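PDB 3ZPJ: Ton_1535 from Thermococcus onnurineus, which is of unknown function but folds as an alpha-solenoid that contains an unusual left-handed helical turn. Local coordinates for residues L164-G169 against E201-L206; A168-P173 against D179-A184; K334-I339 against K343-A348. All blocks are in the same frame, centred on the assembly; numbering follows the deposited sequence.

In the fold
Interactions 1 and 2 form one connected patch near the middle of the solenoid, whereas interaction 3, like interaction 2 a contact between consecutive helices, lies near the C-terminal end. The first two share Ala168 and Gly169 of helix 151-170, and their centres are about 5 Å apart. Their polar link is a salt bridge of 2.9 Å between Lys203 NZ of interaction 1 and Asp170 OD2 of interaction 2; beside it, Ile204 packs on Tyr181. Interaction 3 lies about 38 Å from interaction 1 and 39 Å from interaction 2, centre to centre, and its nearest atoms stay about 25 Å from either. With the function unknown, none of the three can be tied to an active site.

Interaction 1: L164-G169 against E201-L206; sequences LLEKAG and EKKIEL
Glu166 of helix 151-170 and Lys203 of helix 194-209 meet in a salt bridge, and theirs is the one contact between the segments. The bond itself is tight: Lys203 NZ donates to Glu166 OE2 at 2.6 Å. The ammonium comes from above the carboxylate, 39° out of its plane. A single oxygen does the work, since Glu166 OE1 stays 4.5 Å from Lys203 NZ. Beyond CG both chains are extended, and they cross at about a right angle; that reach is needed because the CA atoms of Glu166 and Lys203 are 9.2 Å apart. For Glu166, placing CG anti to the backbone N (chi1 -174°) starts the chain toward the lysine, although its CB does not point there.

In this alpha-solenoid the two helices are separated along the chain by helix 174-190, which fills the close-packed side of the arrangement. Leu165 rests on Met183 and Ile187 of that helix, and Ile204 rests on Tyr181. The salt bridge, by contrast, joins two partly exposed side chains at the protein surface, so solvent would probably screen some of its charge attraction. Lys203 is not left to that side alone: its chain lies against Tyr181 and Leu223, and NZ makes a second salt bridge with Asp170 OD2, one turn further along helix 151-170.

Interaction 2: A168-P173 against D179-A184; sequences AGDTLP and DFYKMA
Only 5.3 Å separates the CA atoms of Gly169 and Phe180, where the last turn of helix 151-170 passes the kinked part of helix 174-190. At Gly169 there is no side chain to hold the helices apart. The CB of Phe180 comes 3.9 Å from Gly169 N, and the Tyr181 ring passes beside the glycine carbonyl carbon.

The Phe180 ring takes two apolar neighbours on different flanks. Ala168 CB touches CD2 of Phe180 at 3.8 Å, while Leu172 CD1 comes to 3.4 Å from Phe180 CE1, the leucine crossing the aromatic side chain at about a right angle. Tyr181 carries the polar half. Its hydroxyl donates to Asp170 OD1 at 2.6 Å, using the anti side of the carboxylate and lying 15° out of that plane. The oxygen it meets is at the ring edge, with carboxylate and ring planes 64° apart. Asp170 turns its CG beside its own backbone N (chi1 -73°), which carries the carboxylate back toward the tyrosine although CB points away. The same phenol oxygen has a second polar partner in Arg219 NH2.

The chain's turn is braced as well: Ala168 O receives Thr171 N and, at 2.8 Å, Thr171 OG1, while Leu172 O is bonded to Arg219 NH1. Pro173 then stands at the N-cap of the next helix. Phe180 packs beside this turn, and the two successive helices joined by so short a connection form a helical hairpin, the element from which alpha-solenoids are built.

Interaction 3: K334-I339 against K343-A348; sequences KIIESI and KIREEA
A helical hairpin near the C-terminal end of the solenoid, where helix 332-338 turns back into helix 342-351, sets Ile336 and Ile339 against Ile344, Arg345 and Ala348. The short axes run 150° apart in direction and approach to 9.4 Å, close to antiparallel.

Ala348 forms one end of the apolar contact, its CB lying 3.7 Å from CD1 of Ile336, with CD1 of Ile339 a little farther off. At the other end, Ile339 CG2 meets Ile344 CG2 at 3.8 Å, methyl to methyl, and these two side chains run at about a right angle. Ile339 directs its CB toward the opposite helix, to 3.9 Å from Arg345 CB. Ile336 has to bring its branches in from the side: CG2, the branch lying opposite the backbone N, reaches Arg345 CG at 3.6 Å, while CD1 goes to Ala348. Arg345 joins in through its methylene groups. Its CB and CG run along the hairpin's inner side, and CG comes 3.1 Å from Ile336 O, an oxygen that also accepts a hydrogen bond from Ile339 N.

Behind this layer stands helix 309-325. Ile335 rests on Ala320, Ser338 on Leu316 and Ile339 on Ser313, and Ala348 touches Lys317, so both arms of the hairpin lean on the same preceding helix. The linker adds a weak hydrogen bond from Lys343 N to Asp341 OD1. Toward the surface, a bend in Arg345 at chi3 (52°) turns the guanidinium out of the line of the methylenes, and Arg345 NE forms a salt bridge with Glu346 OE2 at 3.6 Å.

Interaction 1: L164-G169 against E201-L206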
loop_
_atom_site.group_PDB
_atom_site.type_symbol
_atom_site.label_atom_id
_atom_site.label_comp_id
_atom_site.label_asym_id
_atom_site.label_seq_id
_atom_site.Cartn_x
_atom_site.Cartn_y
_atom_site.Cartn_z
ATOM N N LEU A 164 10.165 8.091 2.228
ATOM C CA LEU A 164 9.943 6.919 3.068
ATOM C C LEU A 164 8.452 6.627 3.328
ATOM O O LEU A 164 8.041 5.459 3.400
ATOM C CB LEU A 164 10.741 7.012 4.377
ATOM C CG LEU A 164 12.265 7.091 4.179
ATOM C CD1 LEU A 164 13.022 7.431 5.449
ATOM C CD2 LEU A 164 12.780 5.818 3.641
ATOM N N LEU A 165 7.653 7.680 3.477
ATOM C CA LEU A 165 6.211 7.523 3.637
ATOM C C LEU A 165 5.714 6.769 2.406
ATOM O O LEU A 165 5.025 5.766 2.523
ATOM C CB LEU A 165 5.515 8.885 3.770
ATOM C CG LEU A 165 5.567 9.567 5.135
ATOM C CD1 LEU A 165 5.239 11.045 4.993
ATOM C CD2 LEU A 165 4.618 8.915 6.134
ATOM N N GLU A 166 6.148 7.225 1.234
ATOM C CA GLU A 166 5.738 6.630 -0.029
ATOM C C GLU A 166 6.124 5.163 -0.138
ATOM O O GLU A 166 5.312 4.332 -0.551
ATOM C CB GLU A 166 6.269 7.426 -1.229
ATOM C CG GLU A 166 5.736 6.904 -2.568
ATOM C CD GLU A 166 6.387 7.547 -3.783
ATOM O OE1 GLU A 166 7.340 8.341 -3.611
ATOM O OE2 GLU A 166 5.944 7.250 -4.918
ATOM N N LYS A 167 7.348 4.832 0.259
ATOM C CA LYS A 167 7.804 3.449 0.148
ATOM C C LYS A 167 7.074 2.544 1.151
ATOM O O LYS A 167 6.771 1.392 0.851
ATOM C CB LYS A 167 9.328 3.345 0.287
ATOM C CG LYS A 167 9.869 1.914 0.390
ATOM C CD LYS A 167 10.321 1.382 -0.941
ATOM C CE LYS A 167 10.939 -0.022 -0.810
ATOM N NZ LYS A 167 12.413 -0.060 -0.555
ATOM N N ALA A 168 6.774 3.076 2.326
ATOM C CA ALA A 168 5.978 2.344 3.305
ATOM C C ALA A 168 4.618 2.025 2.703
ATOM O O ALA A 168 4.176 0.875 2.696
ATOM C CB ALA A 168 5.814 3.169 4.577
ATOM N N GLY A 169 3.969 3.064 2.191
ATOM C CA GLY A 169 2.721 2.893 1.474
ATOM C C GLY A 169 2.777 1.789 0.431
ATOM O O GLY A 169 1.919 0.906 0.411
ATOM N N GLU A 201 0.040 11.057 -6.332
ATOM C CA GLU A 201 -1.356 11.315 -6.623
ATOM C C GLU A 201 -1.933 10.106 -7.401
ATOM O O GLU A 201 -2.996 9.597 -7.070
ATOM C CB GLU A 201 -1.470 12.616 -7.418
ATOM C CG GLU A 201 -2.833 12.924 -8.022
ATOM C CD GLU A 201 -2.859 14.328 -8.631
ATOM O OE1 GLU A 201 -1.891 15.088 -8.403
ATOM O OE2 GLU A 201 -3.830 14.677 -9.330
ATOM N N LYS A 202 -1.183 9.634 -8.395
ATOM C CA LYS A 202 -1.569 8.459 -9.161
ATOM C C LYS A 202 -1.643 7.197 -8.288
ATOM O O LYS A 202 -2.571 6.412 -8.433
ATOM C CB LYS A 202 -0.628 8.267 -10.354
ATOM C CG LYS A 202 -1.034 7.164 -11.289
ATOM C CD LYS A 202 -0.176 7.183 -12.527
ATOM C CE LYS A 202 -0.286 5.891 -13.295
ATOM N NZ LYS A 202 0.757 5.819 -14.358
ATOM N N LYS A 203 -0.708 7.019 -7.355
ATOM C CA LYS A 203 -0.770 5.836 -6.470
ATOM C C LYS A 203 -1.990 5.881 -5.543
ATOM O O LYS A 203 -2.453 4.851 -5.038
ATOM C CB LYS A 203 0.523 5.666 -5.652
ATOM C CG LYS A 203 1.757 5.354 -6.499
ATOM C CD LYS A 203 3.008 5.225 -5.651
ATOM C CE LYS A 203 4.195 4.660 -6.423
ATOM N NZ LYS A 203 5.497 4.791 -5.655
ATOM N N ILE A 204 -2.515 7.079 -5.320
ATOM C CA ILE A 204 -3.701 7.224 -4.482
ATOM C C ILE A 204 -4.973 6.849 -5.250
ATOM O O ILE A 204 -5.835 6.146 -4.709
ATOM C CB ILE A 204 -3.812 8.644 -3.915
ATOM C CG1 ILE A 204 -2.720 8.864 -2.856
ATOM C CG2 ILE A 204 -5.198 8.865 -3.318
ATOM C CD1 ILE A 204 -2.519 10.331 -2.452
ATOM N N GLU A 205 -5.081 7.280 -6.511
ATOM C CA GLU A 205 -6.232 6.872 -7.335
ATOM C C GLU A 205 -6.202 5.359 -7.490
ATOM O O GLU A 205 -7.220 4.699 -7.411
ATOM C CB GLU A 205 -6.209 7.493 -8.734
ATOM C CG GLU A 205 -6.243 9.008 -8.807
ATOM C CD GLU A 205 -6.206 9.511 -10.260
ATOM O OE1 GLU A 205 -6.880 8.900 -11.122
ATOM O OE2 GLU A 205 -5.487 10.498 -10.542
ATOM N N LEU A 206 -5.010 4.815 -7.701
ATOM C CA LEU A 206 -4.865 3.386 -7.863
ATOM C C LEU A 206 -5.255 2.670 -6.571
ATOM O O LEU A 206 -6.083 1.775 -6.594
ATOM C CB LEU A 206 -3.440 3.036 -8.300
ATOM C CG LEU A 206 -3.040 1.558 -8.313
ATOM C CD1 LEU A 206 -4.058 0.688 -9.022
ATOM C CD2 LEU A 206 -1.690 1.434 -9.010
#

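Interaction 2: A168-P173 against D179-A184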
loop_
_atom_site.group_PDB
_atom_site.type_symbol
_atom_site.label_atom_id
_atom_site.label_comp_id
_atom_site.label_asym_id
_atom_site.label_seq_id
_atom_site.Cartn_x
_atom_site.Cartn_y
_atom_site.Cartn_z
ATOM N N ALA A 168 6.774 3.076 2.326
ATOM C CA ALA A 168 5.978 2.344 3.305
ATOM C C ALA A 168 4.618 2.025 2.703
ATOM O O ALA A 168 4.176 0.875 2.696
ATOM C CB ALA A 168 5.814 3.169 4.577
ATOM N N GLY A 169 3.969 3.064 2.191
ATOM C CA GLY A 169 2.721 2.893 1.474
ATOM C C GLY A 169 2.777 1.789 0.431
ATOM O O GLY A 169 1.919 0.906 0.411
ATOM N N ASP A 170 3.794 1.826 -0.425
ATOM C CA ASP A 170 3.956 0.823 -1.465
ATOM C C ASP A 170 4.027 -0.607 -0.923
ATOM O O ASP A 170 3.743 -1.562 -1.653
ATOM C CB ASP A 170 5.207 1.100 -2.301
ATOM C CG ASP A 170 5.036 2.283 -3.236
ATOM O OD1 ASP A 170 3.882 2.666 -3.549
ATOM O OD2 ASP A 170 6.069 2.829 -3.656
ATOM N N THR A 171 4.407 -0.771 0.339
ATOM C CA THR A 171 4.557 -2.127 0.864
ATOM C C THR A 171 3.305 -2.586 1.572
ATOM O O THR A 171 3.259 -3.711 2.047
ATOM C CB THR A 171 5.755 -2.280 1.851
ATOM O OG1 THR A 171 5.477 -1.564 3.059
ATOM C CG2 THR A 171 7.052 -1.751 1.230
ATOM N N LEU A 172 2.307 -1.707 1.669
ATOM C CA LEU A 172 1.088 -2.003 2.421
ATOM C C LEU A 172 -0.111 -2.268 1.529
ATOM O O LEU A 172 -0.144 -1.845 0.374
ATOM C CB LEU A 172 0.758 -0.843 3.357
ATOM C CG LEU A 172 1.765 -0.657 4.487
ATOM C CD1 LEU A 172 1.496 0.644 5.238
ATOM C CD2 LEU A 172 1.750 -1.849 5.437
ATOM N N PRO A 173 -1.107 -2.982 2.061
ATOM C CA PRO A 173 -2.369 -3.066 1.323
ATOM C C PRO A 173 -3.063 -1.698 1.292
ATOM O O PRO A 173 -2.798 -0.846 2.165
ATOM C CB PRO A 173 -3.184 -4.076 2.142
ATOM C CG PRO A 173 -2.617 -3.974 3.539
ATOM C CD PRO A 173 -1.140 -3.754 3.316
ATOM N N ASP A 179 -3.094 6.368 4.291
ATOM C CA ASP A 179 -2.620 7.460 5.144
ATOM C C ASP A 179 -1.160 7.876 4.869
ATOM O O ASP A 179 -0.813 9.048 4.967
ATOM C CB ASP A 179 -2.810 7.081 6.597
ATOM C CG ASP A 179 -4.249 7.243 7.057
ATOM O OD1 ASP A 179 -4.974 8.038 6.426
ATOM O OD2 ASP A 179 -4.643 6.587 8.050
ATOM N N PHE A 180 -0.329 6.907 4.505
ATOM C CA PHE A 180 1.072 7.144 4.181
ATOM C C PHE A 180 1.172 7.944 2.895
ATOM O O PHE A 180 1.945 8.900 2.791
ATOM C CB PHE A 180 1.816 5.809 4.038
ATOM C CG PHE A 180 1.860 5.014 5.314
ATOM C CD1 PHE A 180 0.782 4.226 5.693
ATOM C CD2 PHE A 180 2.961 5.089 6.157
ATOM C CE1 PHE A 180 0.800 3.519 6.881
ATOM C CE2 PHE A 180 2.986 4.384 7.347
ATOM C CZ PHE A 180 1.905 3.587 7.710
ATOM N N TYR A 181 0.382 7.545 1.910
ATOM C CA TYR A 181 0.355 8.244 0.641
ATOM C C TYR A 181 -0.139 9.696 0.758
ATOM O O TYR A 181 0.397 10.595 0.109
ATOM C CB TYR A 181 -0.541 7.507 -0.338
ATOM C CG TYR A 181 0.022 6.255 -0.946
ATOM C CD1 TYR A 181 1.388 6.059 -1.102
ATOM C CD2 TYR A 181 -0.841 5.259 -1.405
ATOM C CE1 TYR A 181 1.885 4.858 -1.691
ATOM C CE2 TYR A 181 -0.370 4.096 -1.984
ATOM C CZ TYR A 181 0.977 3.889 -2.128
ATOM O OH TYR A 181 1.374 2.708 -2.727
ATOM N N LYS A 182 -1.155 9.928 1.576
ATOM C CA LYS A 182 -1.669 11.285 1.741
ATOM C C LYS A 182 -0.604 12.200 2.343
ATOM O O LYS A 182 -0.453 13.340 1.901
ATOM C CB LYS A 182 -2.908 11.309 2.632
ATOM C CG LYS A 182 -3.970 10.312 2.280
ATOM C CD LYS A 182 -4.907 10.789 1.208
ATOM C CE LYS A 182 -6.183 9.968 1.262
ATOM N NZ LYS A 182 -6.697 9.932 2.661
ATOM N N MET A 183 0.132 11.700 3.342
ATOM C CA MET A 183 1.191 12.495 4.006
ATOM C C MET A 183 2.325 12.791 3.022
ATOM O O MET A 183 2.768 13.939 2.893
ATOM C CB MET A 183 1.723 11.818 5.283
ATOM C CG MET A 183 2.309 12.812 6.301
ATOM S SD MET A 183 2.903 12.196 7.895
ATOM C CE MET A 183 1.752 10.907 8.159
ATOM N N ALA A 184 2.724 11.782 2.261
ATOM C CA ALA A 184 3.779 11.965 1.274
ATOM C C ALA A 184 3.370 13.016 0.237
ATOM O O ALA A 184 4.150 13.937 -0.064
ATOM C CB ALA A 184 4.151 10.633 0.607
#

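Interaction 3: K334-I339 against K343-A348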
loop_
_atom_site.group_PDB
_atom_site.type_symbol
_atom_site.label_atom_id
_atom_site.label_comp_id
_atom_site.label_asym_id
_atom_site.label_seq_id
_atom_site.Cartn_x
_atom_site.Cartn_y
_atom_site.Cartn_z
ATOM N N LYS A 334 -38.397 5.996 -16.711
ATOM C CA LYS A 334 -38.804 4.823 -15.952
ATOM C C LYS A 334 -37.907 4.637 -14.733
ATOM O O LYS A 334 -38.374 4.315 -13.639
ATOM C CB LYS A 334 -38.723 3.579 -16.836
ATOM C CG LYS A 334 -38.895 3.853 -18.326
ATOM C CD LYS A 334 -39.098 2.555 -19.109
ATOM C CE LYS A 334 -39.647 2.815 -20.511
ATOM N NZ LYS A 334 -41.020 3.416 -20.495
ATOM N N ILE A 335 -36.615 4.849 -14.930
ATOM C CA ILE A 335 -35.644 4.640 -13.873
ATOM C C ILE A 335 -35.866 5.630 -12.745
ATOM O O ILE A 335 -35.832 5.267 -11.571
ATOM C CB ILE A 335 -34.214 4.762 -14.415
ATOM C CG1 ILE A 335 -33.890 3.556 -15.291
ATOM C CG2 ILE A 335 -33.205 4.897 -13.281
ATOM C CD1 ILE A 335 -32.441 3.499 -15.749
ATOM N N ILE A 336 -36.106 6.881 -13.107
ATOM C CA ILE A 336 -36.318 7.910 -12.107
ATOM C C ILE A 336 -37.563 7.590 -11.281
ATOM O O ILE A 336 -37.521 7.650 -10.051
ATOM C CB ILE A 336 -36.443 9.291 -12.750
ATOM C CG1 ILE A 336 -35.202 9.590 -13.594
ATOM C CG2 ILE A 336 -36.628 10.353 -11.678
ATOM C CD1 ILE A 336 -34.119 10.291 -12.845
ATOM N N GLU A 337 -38.651 7.231 -11.963
ATOM C CA GLU A 337 -39.901 6.824 -11.310
ATOM C C GLU A 337 -39.651 5.691 -10.323
ATOM O O GLU A 337 -40.338 5.568 -9.308
ATOM C CB GLU A 337 -40.931 6.339 -12.341
ATOM C CG GLU A 337 -41.370 7.366 -13.380
ATOM C CD GLU A 337 -42.469 6.837 -14.308
ATOM O OE1 GLU A 337 -42.874 5.660 -14.163
ATOM O OE2 GLU A 337 -42.932 7.602 -15.182
ATOM N N SER A 338 -38.666 4.861 -10.651
ATOM C CA SER A 338 -38.306 3.690 -9.865
ATOM C C SER A 338 -37.659 4.029 -8.524
ATOM O O SER A 338 -37.655 3.200 -7.615
ATOM C CB SER A 338 -37.357 2.800 -10.676
ATOM O OG SER A 338 -36.770 1.795 -9.877
ATOM N N ILE A 339 -37.097 5.228 -8.405
ATOM C CA ILE A 339 -36.397 5.600 -7.176
ATOM C C ILE A 339 -37.380 5.654 -6.011
ATOM O O ILE A 339 -38.327 6.442 -6.033
ATOM C CB ILE A 339 -35.681 6.952 -7.308
ATOM C CG1 ILE A 339 -34.766 6.958 -8.540
ATOM C CG2 ILE A 339 -34.893 7.265 -6.039
ATOM C CD1 ILE A 339 -34.101 8.290 -8.810
ATOM N N LYS A 343 -37.540 12.109 -2.261
ATOM C CA LYS A 343 -36.592 13.208 -2.115
ATOM C C LYS A 343 -35.457 13.099 -3.137
ATOM O O LYS A 343 -35.238 14.012 -3.940
ATOM C CB LYS A 343 -36.017 13.237 -0.701
ATOM C CG LYS A 343 -34.878 14.227 -0.541
ATOM C CD LYS A 343 -34.396 14.288 0.890
ATOM C CE LYS A 343 -33.371 15.392 1.072
ATOM N NZ LYS A 343 -32.946 15.499 2.493
ATOM N N ILE A 344 -34.745 11.976 -3.098
ATOM C CA ILE A 344 -33.719 11.660 -4.082
ATOM C C ILE A 344 -34.266 11.688 -5.510
ATOM O O ILE A 344 -33.614 12.209 -6.413
ATOM C CB ILE A 344 -33.082 10.300 -3.788
ATOM C CG1 ILE A 344 -32.198 10.409 -2.549
ATOM C CG2 ILE A 344 -32.264 9.808 -4.972
ATOM C CD1 ILE A 344 -31.409 9.163 -2.254
ATOM N N ARG A 345 -35.470 11.157 -5.711
ATOM C CA ARG A 345 -36.066 11.117 -7.041
ATOM C C ARG A 345 -36.226 12.524 -7.616
ATOM O O ARG A 345 -36.208 12.719 -8.837
ATOM C CB ARG A 345 -37.424 10.422 -6.997
ATOM C CG ARG A 345 -38.066 10.227 -8.354
ATOM C CD ARG A 345 -39.519 9.793 -8.219
ATOM N NE ARG A 345 -40.235 10.712 -7.345
ATOM C CZ ARG A 345 -41.494 10.561 -6.956
ATOM N NH1 ARG A 345 -42.202 9.517 -7.366
ATOM N NH2 ARG A 345 -42.042 11.463 -6.155
ATOM N N GLU A 346 -36.381 13.503 -6.725
ATOM C CA GLU A 346 -36.521 14.900 -7.123
ATOM C C GLU A 346 -35.165 15.514 -7.460
ATOM O O GLU A 346 -35.033 16.254 -8.433
ATOM C CB GLU A 346 -37.208 15.707 -6.018
ATOM C CG GLU A 346 -38.649 15.302 -5.777
ATOM C CD GLU A 346 -39.476 15.340 -7.043
ATOM O OE1 GLU A 346 -39.628 16.437 -7.612
ATOM O OE2 GLU A 346 -39.965 14.274 -7.473
ATOM N N GLU A 347 -34.163 15.197 -6.650
ATOM C CA GLU A 347 -32.811 15.680 -6.879
ATOM C C GLU A 347 -32.274 15.214 -8.223
ATOM O O GLU A 347 -31.621 15.967 -8.937
ATOM C CB GLU A 347 -31.901 15.198 -5.761
ATOM C CG GLU A 347 -32.411 15.585 -4.399
ATOM C CD GLU A 347 -31.556 15.017 -3.303
ATOM O OE1 GLU A 347 -30.632 14.234 -3.628
ATOM O OE2 GLU A 347 -31.810 15.351 -2.123
ATOM N N ALA A 348 -32.559 13.965 -8.560
ATOM C CA ALA A 348 -32.188 13.418 -9.853
ATOM C C ALA A 348 -32.941 14.155 -10.944
ATOM O O ALA A 348 -32.472 14.264 -12.071
ATOM C CB ALA A 348 -32.516 11.941 -9.908
#